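Local coordinates for VP4 protein (Tellina virus 1, PDB 3P06) that probably cleaves the viral polyprotein as a serine protease, captured here as an acyl-enzyme formed within its own chain, at residues L79-T87 / W178-S187. Sequence-based numbering, arbitrary orientation.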
loop_
_atom_site.group_PDB
_atom_site.type_symbol
_atom_site.label_atom_id
_atom_site.label_comp_id
_atom_site.label_asym_id
_atom_site.label_seq_id
_atom_site.Cartn_x
_atom_site.Cartn_y
_atom_site.Cartn_z
ATOM N N LEU A 79 -1.554 -2.846 -6.011
ATOM C CA LEU A 79 -1.143 -2.491 -7.388
ATOM C C LEU A 79 -0.242 -1.294 -7.295
ATOM O O LEU A 79 -0.457 -0.432 -6.468
ATOM C CB LEU A 79 -2.400 -2.114 -8.241
ATOM C CG LEU A 79 -3.312 -3.274 -8.661
ATOM C CD1 LEU A 79 -4.584 -2.722 -9.344
ATOM C CD2 LEU A 79 -2.589 -4.231 -9.649
ATOM N N PRO A 80 0.759 -1.224 -8.149
ATOM C CA PRO A 80 1.480 0.019 -8.229
ATOM C C PRO A 80 0.604 1.180 -8.767
ATOM O O PRO A 80 -0.202 0.960 -9.659
ATOM C CB PRO A 80 2.543 -0.252 -9.280
ATOM C CG PRO A 80 2.019 -1.360 -10.141
ATOM C CD PRO A 80 1.118 -2.199 -9.203
ATOM N N VAL A 81 0.852 2.416 -8.328
ATOM C CA VAL A 81 0.078 3.553 -8.844
ATOM C C VAL A 81 1.021 4.687 -9.101
ATOM O O VAL A 81 2.003 4.893 -8.338
ATOM C CB VAL A 81 -1.048 3.989 -7.874
ATOM C CG1 VAL A 81 -1.995 2.806 -7.579
ATOM C CG2 VAL A 81 -0.502 4.533 -6.563
ATOM N N VAL A 82 0.795 5.418 -10.184
ATOM C CA VAL A 82 1.634 6.600 -10.406
ATOM C C VAL A 82 0.838 7.862 -10.114
ATOM O O VAL A 82 1.410 8.973 -10.091
ATOM C CB VAL A 82 2.250 6.634 -11.861
ATOM C CG1 VAL A 82 3.354 5.551 -12.000
ATOM C CG2 VAL A 82 1.181 6.467 -13.009
ATOM N N GLN A 83 -0.492 7.702 -9.964
ATOM C CA GLN A 83 -1.388 8.819 -9.634
ATOM C C GLN A 83 -2.510 8.302 -8.816
ATOM O O GLN A 83 -2.947 7.177 -9.055
ATOM C CB GLN A 83 -2.037 9.537 -10.852
ATOM C CG GLN A 83 -1.034 10.210 -11.721
ATOM C CD GLN A 83 -1.653 10.941 -12.908
ATOM O OE1 GLN A 83 -2.864 11.059 -13.030
ATOM N NE2 GLN A 83 -0.796 11.459 -13.773
ATOM N N ALA A 84 -2.976 9.096 -7.861
ATOM C CA ALA A 84 -4.172 8.728 -7.097
ATOM C C ALA A 84 -5.034 9.935 -6.785
ATOM O O ALA A 84 -4.500 11.064 -6.580
ATOM C CB ALA A 84 -3.780 7.974 -5.777
ATOM N N THR A 85 -6.352 9.711 -6.741
ATOM C CA THR A 85 -7.282 10.724 -6.290
ATOM C C THR A 85 -8.137 10.043 -5.217
ATOM O O THR A 85 -7.926 8.860 -4.943
ATOM C CB THR A 85 -8.215 11.292 -7.442
ATOM O OG1 THR A 85 -9.110 10.253 -7.917
ATOM C CG2 THR A 85 -7.378 11.875 -8.633
ATOM N N ALA A 86 -9.094 10.769 -4.635
ATOM C CA ALA A 86 -10.076 10.139 -3.707
ATOM C C ALA A 86 -10.805 8.895 -4.281
ATOM O O ALA A 86 -11.204 7.977 -3.526
ATOM C CB ALA A 86 -11.061 11.185 -3.196
ATOM N N THR A 87 -10.923 8.809 -5.613
ATOM C CA THR A 87 -11.742 7.743 -6.197
ATOM C C THR A 87 -11.167 7.074 -7.430
ATOM O O THR A 87 -11.849 6.257 -8.085
ATOM C CB THR A 87 -13.202 8.262 -6.599
ATOM O OG1 THR A 87 -13.064 9.270 -7.610
ATOM C CG2 THR A 87 -13.911 8.847 -5.418
ATOM N N TRP A 178 -9.009 15.218 1.197
ATOM C CA TRP A 178 -7.962 15.490 0.199
ATOM C C TRP A 178 -7.615 16.981 0.253
ATOM O O TRP A 178 -8.482 17.836 -0.062
ATOM C CB TRP A 178 -8.466 15.039 -1.204
ATOM C CG TRP A 178 -8.240 13.564 -1.291
ATOM C CD1 TRP A 178 -8.880 12.589 -0.531
ATOM C CD2 TRP A 178 -7.195 12.876 -2.029
ATOM N NE1 TRP A 178 -8.332 11.333 -0.819
ATOM C CE2 TRP A 178 -7.289 11.487 -1.705
ATOM C CE3 TRP A 178 -6.202 13.290 -2.939
ATOM C CZ2 TRP A 178 -6.429 10.517 -2.276
ATOM C CZ3 TRP A 178 -5.325 12.334 -3.482
ATOM C CH2 TRP A 178 -5.449 10.955 -3.159
ATOM N N ARG A 179 -6.378 17.316 0.626
ATOM C CA ARG A 179 -5.986 18.738 0.653
ATOM C C ARG A 179 -5.577 19.230 -0.759
ATOM O O ARG A 179 -5.443 20.419 -1.001
ATOM C CB ARG A 179 -4.867 19.002 1.674
ATOM C CG ARG A 179 -5.198 18.642 3.139
ATOM C CD ARG A 179 -6.201 19.608 3.741
ATOM N NE ARG A 179 -6.808 19.046 4.947
ATOM C CZ ARG A 179 -7.688 19.676 5.717
ATOM N NH1 ARG A 179 -8.081 20.912 5.434
ATOM N NH2 ARG A 179 -8.178 19.058 6.777
ATOM N N LYS A 180 -5.388 18.317 -1.696
ATOM C CA LYS A 180 -5.276 18.727 -3.100
ATOM C C LYS A 180 -5.929 17.657 -3.975
ATOM O O LYS A 180 -6.328 16.626 -3.464
ATOM C CB LYS A 180 -3.814 19.002 -3.501
ATOM C CG LYS A 180 -2.936 17.789 -3.332
ATOM C CD LYS A 180 -1.486 18.195 -3.504
ATOM C CE LYS A 180 -0.612 17.055 -3.064
ATOM N NZ LYS A 180 0.753 17.337 -3.560
ATOM N N PRO A 181 -6.120 17.931 -5.272
ATOM C CA PRO A 181 -6.964 16.988 -6.021
ATOM C C PRO A 181 -6.345 15.618 -6.307
ATOM O O PRO A 181 -7.070 14.640 -6.503
ATOM C CB PRO A 181 -7.268 17.751 -7.361
ATOM C CG PRO A 181 -6.323 18.911 -7.399
ATOM C CD PRO A 181 -6.063 19.247 -5.935
HETATM N N MSE A 182 -5.026 15.546 -6.316
HETATM C CA MSE A 182 -4.330 14.352 -6.850
HETATM C C MSE A 182 -2.906 14.334 -6.299
HETATM O O MSE A 182 -2.359 15.406 -6.018
HETATM C CB MSE A 182 -4.274 14.470 -8.368
HETATM C CG MSE A 182 -3.561 13.380 -9.160
HETATM SE SE MSE A 182 -3.086 14.092 -10.990
HETATM C CE MSE A 182 -4.519 15.368 -11.369
ATOM N N VAL A 183 -2.352 13.132 -6.119
ATOM C CA VAL A 183 -0.962 12.958 -5.783
ATOM C C VAL A 183 -0.363 12.164 -6.908
ATOM O O VAL A 183 -1.019 11.273 -7.514
ATOM C CB VAL A 183 -0.696 12.240 -4.359
ATOM C CG1 VAL A 183 -0.974 13.236 -3.215
ATOM C CG2 VAL A 183 -1.542 10.954 -4.139
ATOM N N THR A 184 0.882 12.470 -7.235
ATOM C CA THR A 184 1.523 11.642 -8.235
ATOM C C THR A 184 2.833 11.035 -7.673
ATOM O O THR A 184 3.413 11.578 -6.720
ATOM C CB THR A 184 1.760 12.428 -9.492
ATOM O OG1 THR A 184 2.750 13.414 -9.199
ATOM C CG2 THR A 184 0.470 13.157 -9.932
ATOM N N PHE A 185 3.294 9.937 -8.270
ATOM C CA PHE A 185 4.485 9.225 -7.780
ATOM C C PHE A 185 5.320 8.812 -8.961
ATOM O O PHE A 185 4.773 8.710 -10.067
ATOM C CB PHE A 185 4.071 7.990 -7.012
ATOM C CG PHE A 185 3.142 8.264 -5.898
ATOM C CD1 PHE A 185 3.634 8.732 -4.645
ATOM C CD2 PHE A 185 1.771 8.080 -6.075
ATOM C CE1 PHE A 185 2.737 9.025 -3.578
ATOM C CE2 PHE A 185 0.868 8.333 -4.991
ATOM C CZ PHE A 185 1.364 8.822 -3.757
ATOM N N SER A 186 6.634 8.599 -8.755
ATOM C CA SER A 186 7.534 8.056 -9.775
ATOM C C SER A 186 7.274 6.555 -9.916
ATOM O O SER A 186 6.835 5.875 -8.956
ATOM C CB SER A 186 9.024 8.225 -9.370
ATOM O OG SER A 186 9.482 9.529 -9.687
ATOM N N SER A 187 7.576 6.024 -11.087
ATOM C CA SER A 187 7.526 4.577 -11.231
ATOM C C SER A 187 8.934 3.999 -11.374
ATOM O O SER A 187 9.879 4.718 -11.656
ATOM C CB SER A 187 6.655 4.186 -12.423
ATOM O OG SER A 187 6.998 4.959 -13.567
HETATM O O HOH W 1 -9.302 13.640 -5.141
#
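The indole of W178 lies flat under the backbone of T85 and A86. T85 C lies over the benzo rim of this face, 3.4 Å from W178 CZ2, while A86 N sits over the middle of the ring system. A86 CB lies over the five-membered ring in a CH-pi contact, 3.8 Å from its centroid and 20° off the normal. The indole is pinned from elsewhere, NE1 donating to T118 O, and F120 meets it with planes inclined by about 50°. A water above the rim of the same face accepts from A86 N and donates to P181 O, bridging the two backbones where direct pairing has stopped. A84 and V183 form the antiparallel hydrogen-bonded pair, A84 N to V183 O at 2.9 Å with its return bond, both donors in the carbonyl plane. Strand 183-184 is thereby added as the outermost strand of a four-stranded antiparallel sheet in this S50-family VP4 protease, next to 83-84. The methyls A84 CB and V183 CG2 share one face with L11 beside them. On the reverse face Q83 and T184 run side by side, CG to CG2, and the extended Q83 chain brings OE1 to within 3.7 Å of the selenium of M182, a selenomethionine bent at its third torsion, whose side chain slants across it. Further along, F185 N donates to V82 O at 2.8 Å from above the carbonyl plane, 46° out of it, and V82 CG1, anti to its carbonyl carbon, touches S187 CB at 3.6 Å.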